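Local coordinates for cytochrome c-550-like protein (Thermosynechococcus elongatus, PDB 4LJI) that probably carries electrons as a low-potential cytochrome c with one covalently bound heme c, and can partially replace cytochrome c-550 of photosystem II, at residues T78-K90 against C101-E115. Residues are numbered along the deposited sequence; the frame is centred on the assembly and turned at random.
Sequences TIASLVAFQRSPK and CRRVSEDWLTTEQLE. With HEC (heme c), chain C.
The guanidinium of Arg87 is sandwiched between Glu106 and Leu114: Glu106 CG lies 3.5 Å above one face and Leu114 CD2 covers the opposite one, both over its centre. Its edge is spent on backbone carbonyls. NH1 and NH2 grip Leu109 O end-on, at 3.0 and 2.9 Å, from the same face of that carbonyl's plane, and NH1 also donates to Val104 O, which lies in the guanidinium plane although the donor stands above the plane of that carbonyl. With CG anti to the carbonyl carbon (chi1 -72°), a bend at chi2 (-65°) brings the group to the 104-110 loop, just ahead of helix 111-127. A leucine here would probably leave the Val104 and Leu109 carbonyls without these donors and let the 104-110 loop shift.

One residue earlier, Gln86 faces the heme. Its NE2 gives a bond to Arg102 O (2.8 Å), in the amide plane, and a longer one toward Cys101 SG, whose modelled position is less sure, while OE1 sits over the porphyrin rim at HEC CHB. Its backbone O receives Val104 N at 2.9 Å. Phe85 turns its ring edge to the Cys101 sulfur, with CE2 3.3 Å from HEC C2A. Nearer the helix start, Val83 CG1 packs against Leu114 CD2 and Ile79 CG2 meets Glu115 CG. Arg103 passes obliquely across Pro89 and donates from NE to Arg87 O.

Cys101 SG binds the heme iron at 2.2 Å with His51 as the other axial residue, so this contact forms the distal-ligand side of a cytochrome c heme pocket, with cysteine as the sixth ligand.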
loop_
_atom_site.group_PDB
_atom_site.type_symbol
_atom_site.label_atom_id
_atom_site.label_comp_id
_atom_site.label_asym_id
_atom_site.label_seq_id
_atom_site.Cartn_x
_atom_site.Cartn_y
_atom_site.Cartn_z
ATOM N N THR A 78 -15.090 -5.371 -16.067
ATOM C CA THR A 78 -14.737 -4.722 -17.331
ATOM C C THR A 78 -13.882 -3.513 -17.038
ATOM O O THR A 78 -13.893 -3.018 -15.910
ATOM C CB THR A 78 -15.999 -4.249 -18.100
ATOM O OG1 THR A 78 -16.665 -3.257 -17.319
ATOM C CG2 THR A 78 -16.973 -5.396 -18.365
ATOM N N ILE A 79 -13.127 -3.040 -18.028
ATOM C CA ILE A 79 -12.315 -1.832 -17.845
ATOM C C ILE A 79 -13.179 -0.642 -17.419
ATOM O O ILE A 79 -12.836 0.075 -16.472
ATOM C CB ILE A 79 -11.570 -1.425 -19.141
ATOM C CG1 ILE A 79 -10.647 -2.542 -19.626
ATOM C CG2 ILE A 79 -10.711 -0.170 -18.847
ATOM C CD1 ILE A 79 -9.596 -2.977 -18.572
ATOM N N ALA A 80 -14.291 -0.405 -18.128
ATOM C CA ALA A 80 -15.110 0.754 -17.817
ATOM C C ALA A 80 -15.688 0.696 -16.407
ATOM O O ALA A 80 -15.759 1.721 -15.703
ATOM C CB ALA A 80 -16.218 0.935 -18.844
ATOM N N SER A 81 -16.094 -0.496 -15.975
ATOM C CA SER A 81 -16.712 -0.616 -14.656
ATOM C C SER A 81 -15.685 -0.445 -13.535
ATOM O O SER A 81 -16.003 0.106 -12.514
ATOM C CB SER A 81 -17.486 -1.943 -14.506
ATOM O OG SER A 81 -16.665 -3.073 -14.741
ATOM N N LEU A 82 -14.453 -0.884 -13.762
ATOM C CA LEU A 82 -13.409 -0.760 -12.705
ATOM C C LEU A 82 -12.953 0.711 -12.632
ATOM O O LEU A 82 -12.751 1.249 -11.552
ATOM C CB LEU A 82 -12.227 -1.689 -12.971
ATOM C CG LEU A 82 -12.528 -3.141 -12.632
ATOM C CD1 LEU A 82 -11.436 -4.017 -13.205
ATOM C CD2 LEU A 82 -12.586 -3.255 -11.152
ATOM N N VAL A 83 -12.828 1.362 -13.779
ATOM C CA VAL A 83 -12.447 2.779 -13.776
ATOM C C VAL A 83 -13.518 3.619 -13.050
ATOM O O VAL A 83 -13.188 4.423 -12.140
ATOM C CB VAL A 83 -12.215 3.298 -15.226
ATOM C CG1 VAL A 83 -12.052 4.828 -15.258
ATOM C CG2 VAL A 83 -10.994 2.597 -15.785
ATOM N N ALA A 84 -14.783 3.387 -13.381
ATOM C CA ALA A 84 -15.874 4.147 -12.776
ATOM C C ALA A 84 -15.929 3.893 -11.284
ATOM O O ALA A 84 -16.370 4.752 -10.528
ATOM C CB ALA A 84 -17.173 3.796 -13.382
ATOM N N PHE A 85 -15.486 2.710 -10.879
ATOM C CA PHE A 85 -15.492 2.366 -9.467
ATOM C C PHE A 85 -14.418 3.183 -8.783
ATOM O O PHE A 85 -14.659 3.818 -7.761
ATOM C CB PHE A 85 -15.249 0.870 -9.225
ATOM C CG PHE A 85 -15.128 0.532 -7.784
ATOM C CD1 PHE A 85 -16.268 0.371 -6.999
ATOM C CD2 PHE A 85 -13.875 0.417 -7.210
ATOM C CE1 PHE A 85 -16.144 0.084 -5.642
ATOM C CE2 PHE A 85 -13.731 0.126 -5.867
ATOM C CZ PHE A 85 -14.888 -0.046 -5.084
ATOM N N GLN A 86 -13.241 3.217 -9.385
ATOM C CA GLN A 86 -12.121 3.852 -8.712
ATOM C C GLN A 86 -12.295 5.363 -8.616
ATOM O O GLN A 86 -11.768 6.009 -7.706
ATOM C CB GLN A 86 -10.793 3.468 -9.347
ATOM C CG GLN A 86 -9.762 3.188 -8.232
ATOM C CD GLN A 86 -10.227 2.097 -7.313
ATOM O OE1 GLN A 86 -10.637 1.043 -7.764
ATOM N NE2 GLN A 86 -10.160 2.335 -6.002
ATOM N N ARG A 87 -13.040 5.926 -9.563
ATOM C CA ARG A 87 -13.272 7.368 -9.518
ATOM C C ARG A 87 -14.166 7.750 -8.336
ATOM O O ARG A 87 -14.043 8.856 -7.759
ATOM C CB ARG A 87 -13.879 7.819 -10.841
ATOM C CG ARG A 87 -12.887 7.792 -12.002
ATOM C CD ARG A 87 -11.765 8.783 -11.807
ATOM N NE ARG A 87 -10.917 8.874 -12.982
ATOM C CZ ARG A 87 -9.599 9.013 -12.962
ATOM N NH1 ARG A 87 -8.929 9.072 -11.806
ATOM N NH2 ARG A 87 -8.947 9.075 -14.112
ATOM N N SER A 88 -15.078 6.852 -7.992
ATOM C CA SER A 88 -16.022 7.075 -6.901
ATOM C C SER A 88 -16.437 5.738 -6.308
ATOM O O SER A 88 -17.438 5.167 -6.722
ATOM C CB SER A 88 -17.273 7.793 -7.416
ATOM O OG SER A 88 -18.124 8.140 -6.330
ATOM N N PRO A 89 -15.648 5.211 -5.344
ATOM C CA PRO A 89 -15.963 3.859 -4.849
ATOM C C PRO A 89 -17.340 3.715 -4.210
ATOM O O PRO A 89 -17.782 4.602 -3.471
ATOM C CB PRO A 89 -14.834 3.590 -3.836
ATOM C CG PRO A 89 -13.680 4.404 -4.377
ATOM C CD PRO A 89 -14.326 5.673 -4.885
ATOM N N LYS A 90 -18.032 2.620 -4.514
ATOM C CA LYS A 90 -19.363 2.387 -4.020
ATOM C C LYS A 90 -19.426 1.150 -3.128
ATOM O O LYS A 90 -18.476 0.339 -3.085
ATOM C CB LYS A 90 -20.333 2.191 -5.202
ATOM C CG LYS A 90 -20.468 3.382 -6.172
ATOM C CD LYS A 90 -21.329 4.487 -5.569
ATOM C CE LYS A 90 -21.382 5.673 -6.512
ATOM N NZ LYS A 90 -20.101 6.410 -6.428
ATOM N N CYS A 101 -12.404 2.274 0.572
ATOM C CA CYS A 101 -11.418 2.019 -0.473
ATOM C C CYS A 101 -10.798 3.373 -0.821
ATOM O O CYS A 101 -11.130 4.375 -0.194
ATOM C CB CYS A 101 -12.114 1.354 -1.693
ATOM S SG CYS A 101 -11.103 0.808 -3.133
ATOM N N ARG A 102 -9.907 3.411 -1.806
ATOM C CA ARG A 102 -9.122 4.599 -2.124
ATOM C C ARG A 102 -9.691 5.233 -3.380
ATOM O O ARG A 102 -9.605 4.664 -4.469
ATOM C CB ARG A 102 -7.655 4.218 -2.363
ATOM C CG ARG A 102 -6.744 5.366 -2.688
ATOM C CD ARG A 102 -6.945 6.506 -1.716
ATOM N NE ARG A 102 -5.836 7.448 -1.783
ATOM C CZ ARG A 102 -4.770 7.389 -0.991
ATOM N NH1 ARG A 102 -3.793 8.279 -1.125
ATOM N NH2 ARG A 102 -4.686 6.439 -0.069
ATOM N N ARG A 103 -10.294 6.399 -3.227
ATOM C CA ARG A 103 -10.820 7.117 -4.372
ATOM C C ARG A 103 -9.628 7.656 -5.163
ATOM O O ARG A 103 -8.646 8.121 -4.570
ATOM C CB ARG A 103 -11.692 8.246 -3.845
ATOM C CG ARG A 103 -12.721 8.771 -4.793
ATOM C CD ARG A 103 -13.945 9.209 -4.000
ATOM N NE ARG A 103 -15.019 9.667 -4.878
ATOM C CZ ARG A 103 -16.265 9.897 -4.479
ATOM N NH1 ARG A 103 -16.610 9.701 -3.210
ATOM N NH2 ARG A 103 -17.171 10.311 -5.349
ATOM N N VAL A 104 -9.684 7.615 -6.493
ATOM C CA VAL A 104 -8.557 8.092 -7.261
ATOM C C VAL A 104 -9.046 9.221 -8.185
ATOM O O VAL A 104 -9.815 8.996 -9.109
ATOM C CB VAL A 104 -7.913 6.985 -8.070
ATOM C CG1 VAL A 104 -6.799 7.532 -8.911
ATOM C CG2 VAL A 104 -7.342 5.916 -7.134
ATOM N N SER A 105 -8.582 10.430 -7.884
ATOM C CA SER A 105 -8.992 11.642 -8.564
ATOM C C SER A 105 -8.259 11.696 -9.874
ATOM O O SER A 105 -7.256 11.036 -10.056
ATOM C CB SER A 105 -8.579 12.856 -7.743
ATOM O OG SER A 105 -7.211 13.188 -8.014
ATOM N N GLU A 106 -8.740 12.513 -10.811
ATOM C CA GLU A 106 -8.049 12.583 -12.088
ATOM C C GLU A 106 -6.722 13.296 -11.960
ATOM O O GLU A 106 -5.874 13.220 -12.839
ATOM C CB GLU A 106 -8.908 13.297 -13.116
ATOM C CG GLU A 106 -10.118 12.499 -13.534
ATOM C CD GLU A 106 -10.774 13.078 -14.770
ATOM O OE1 GLU A 106 -10.147 13.067 -15.857
ATOM O OE2 GLU A 106 -11.928 13.543 -14.667
ATOM N N ASP A 107 -6.572 14.023 -10.865
ATOM C CA ASP A 107 -5.347 14.738 -10.562
ATOM C C ASP A 107 -4.296 13.747 -10.063
ATOM O O ASP A 107 -3.094 14.022 -10.079
ATOM C CB ASP A 107 -5.647 15.800 -9.513
ATOM C CG ASP A 107 -6.911 16.581 -9.836
ATOM O OD1 ASP A 107 -6.850 17.531 -10.660
ATOM O OD2 ASP A 107 -7.979 16.225 -9.285
ATOM N N TRP A 108 -4.764 12.583 -9.638
ATOM C CA TRP A 108 -3.873 11.535 -9.151
ATOM C C TRP A 108 -3.523 10.582 -10.296
ATOM O O TRP A 108 -2.355 10.428 -10.651
ATOM C CB TRP A 108 -4.535 10.808 -7.981
ATOM C CG TRP A 108 -3.619 9.905 -7.195
ATOM C CD1 TRP A 108 -3.357 8.597 -7.450
ATOM C CD2 TRP A 108 -2.865 10.244 -6.022
ATOM N NE1 TRP A 108 -2.481 8.093 -6.518
ATOM C CE2 TRP A 108 -2.161 9.087 -5.631
ATOM C CE3 TRP A 108 -2.716 11.413 -5.265
ATOM C CZ2 TRP A 108 -1.320 9.062 -4.511
ATOM C CZ3 TRP A 108 -1.874 11.386 -4.148
ATOM C CH2 TRP A 108 -1.189 10.217 -3.790
ATOM N N LEU A 109 -4.536 9.955 -10.886
ATOM C CA LEU A 109 -4.320 9.100 -12.048
ATOM C C LEU A 109 -5.169 9.518 -13.251
ATOM O O LEU A 109 -6.352 9.774 -13.111
ATOM C CB LEU A 109 -4.605 7.644 -11.675
ATOM C CG LEU A 109 -3.596 7.113 -10.660
ATOM C CD1 LEU A 109 -3.968 5.706 -10.223
ATOM C CD2 LEU A 109 -2.221 7.149 -11.275
ATOM N N THR A 110 -4.557 9.572 -14.427
ATOM C CA THR A 110 -5.275 9.951 -15.662
ATOM C C THR A 110 -6.111 8.749 -16.062
ATOM O O THR A 110 -5.911 7.644 -15.552
ATOM C CB THR A 110 -4.318 10.234 -16.791
ATOM O OG1 THR A 110 -3.645 9.018 -17.170
ATOM C CG2 THR A 110 -3.298 11.299 -16.365
ATOM N N THR A 111 -7.052 8.981 -16.959
ATOM C CA THR A 111 -7.884 7.947 -17.558
ATOM C C THR A 111 -7.072 6.739 -18.017
ATOM O O THR A 111 -7.395 5.615 -17.661
ATOM C CB THR A 111 -8.631 8.538 -18.783
ATOM O OG1 THR A 111 -9.316 9.712 -18.353
ATOM C CG2 THR A 111 -9.625 7.533 -19.373
ATOM N N GLU A 112 -6.030 6.979 -18.808
ATOM C CA GLU A 112 -5.234 5.896 -19.374
ATOM C C GLU A 112 -4.497 5.109 -18.291
ATOM O O GLU A 112 -4.408 3.882 -18.348
ATOM C CB GLU A 112 -4.227 6.432 -20.383
ATOM C CG GLU A 112 -4.865 6.935 -21.684
ATOM C CD GLU A 112 -5.026 8.443 -21.692
ATOM O OE1 GLU A 112 -5.233 9.019 -20.597
ATOM O OE2 GLU A 112 -4.943 9.050 -22.798
ATOM N N GLN A 113 -3.946 5.830 -17.328
ATOM C CA GLN A 113 -3.270 5.164 -16.201
ATOM C C GLN A 113 -4.226 4.250 -15.453
ATOM O O GLN A 113 -3.899 3.079 -15.177
ATOM C CB GLN A 113 -2.692 6.165 -15.212
ATOM C CG GLN A 113 -1.415 6.824 -15.658
ATOM C CD GLN A 113 -0.970 7.876 -14.680
ATOM O OE1 GLN A 113 -1.726 8.780 -14.319
ATOM N NE2 GLN A 113 0.258 7.748 -14.218
ATOM N N LEU A 114 -5.400 4.770 -15.110
ATOM C CA LEU A 114 -6.411 3.980 -14.413
ATOM C C LEU A 114 -6.894 2.804 -15.265
ATOM O O LEU A 114 -7.193 1.729 -14.710
ATOM C CB LEU A 114 -7.577 4.870 -14.020
ATOM C CG LEU A 114 -8.321 4.469 -12.777
ATOM C CD1 LEU A 114 -7.329 4.461 -11.592
ATOM C CD2 LEU A 114 -9.438 5.415 -12.507
ATOM N N GLU A 115 -6.970 2.965 -16.590
ATOM C CA GLU A 115 -7.241 1.841 -17.475
ATOM C C GLU A 115 -6.219 0.735 -17.328
ATOM O O GLU A 115 -6.590 -0.424 -17.299
ATOM C CB GLU A 115 -7.278 2.292 -18.952
ATOM C CG GLU A 115 -8.560 2.964 -19.357
ATOM C CD GLU A 115 -8.497 3.533 -20.747
ATOM O OE1 GLU A 115 -9.518 4.092 -21.188
ATOM O OE2 GLU A 115 -7.426 3.416 -21.383
HETATM FE FE HEC C . -9.996 -1.074 -2.731
HETATM C CHA HEC C . -13.053 -2.680 -2.716
HETATM C CHB HEC C . -9.744 -1.534 -6.140
HETATM C CHC HEC C . -7.036 0.825 -2.813
HETATM C CHD HEC C . -9.938 -1.032 0.632
HETATM N NA HEC C . -11.108 -1.964 -4.138
HETATM C C1A HEC C . -12.366 -2.522 -3.909
HETATM C C2A HEC C . -12.869 -3.024 -5.172
HETATM C C3A HEC C . -11.936 -2.706 -6.109
HETATM C C4A HEC C . -10.873 -2.021 -5.508
HETATM C CMA HEC C . -12.034 -2.996 -7.584
HETATM C CAA HEC C . -14.179 -3.774 -5.420
HETATM C CBA HEC C . -14.004 -5.291 -5.152
HETATM C CGA HEC C . -15.248 -6.110 -5.394
HETATM O O1A HEC C . -16.300 -5.603 -5.874
HETATM O O2A HEC C . -15.228 -7.354 -5.117
HETATM N NB HEC C . -8.624 -0.475 -4.185
HETATM C C1B HEC C . -8.764 -0.743 -5.497
HETATM C C2B HEC C . -7.675 -0.178 -6.192
HETATM C C3B HEC C . -6.905 0.530 -5.303
HETATM C C4B HEC C . -7.537 0.293 -3.994
HETATM C CMB HEC C . -7.464 -0.256 -7.688
HETATM C CAB HEC C . -5.660 1.293 -5.562
HETATM C CBB HEC C . -5.896 2.423 -6.330
HETATM N NC HEC C . -8.709 -0.256 -1.344
HETATM C C1C HEC C . -7.590 0.493 -1.593
HETATM C C2C HEC C . -6.971 0.733 -0.360
HETATM C C3C HEC C . -7.777 0.223 0.625
HETATM C C4C HEC C . -8.895 -0.401 0.007
HETATM C CMC HEC C . -5.658 1.481 -0.172
HETATM C CAC HEC C . -7.450 0.240 2.085
HETATM C CBC HEC C . -7.315 1.408 2.754
HETATM N ND HEC C . -11.239 -1.734 -1.348
HETATM C C1D HEC C . -11.053 -1.558 -0.031
HETATM C C2D HEC C . -12.217 -2.054 0.702
HETATM C C3D HEC C . -13.083 -2.531 -0.213
HETATM C C4D HEC C . -12.445 -2.336 -1.507
HETATM C CMD HEC C . -12.390 -2.052 2.209
HETATM C CAD HEC C . -14.441 -3.115 0.063
HETATM C CBD HEC C . -15.467 -1.998 -0.224
HETATM C CGD HEC C . -16.952 -2.053 0.081
HETATM O O1D HEC C . -17.655 -3.082 -0.106
HETATM O O2D HEC C . -17.495 -1.003 0.508
#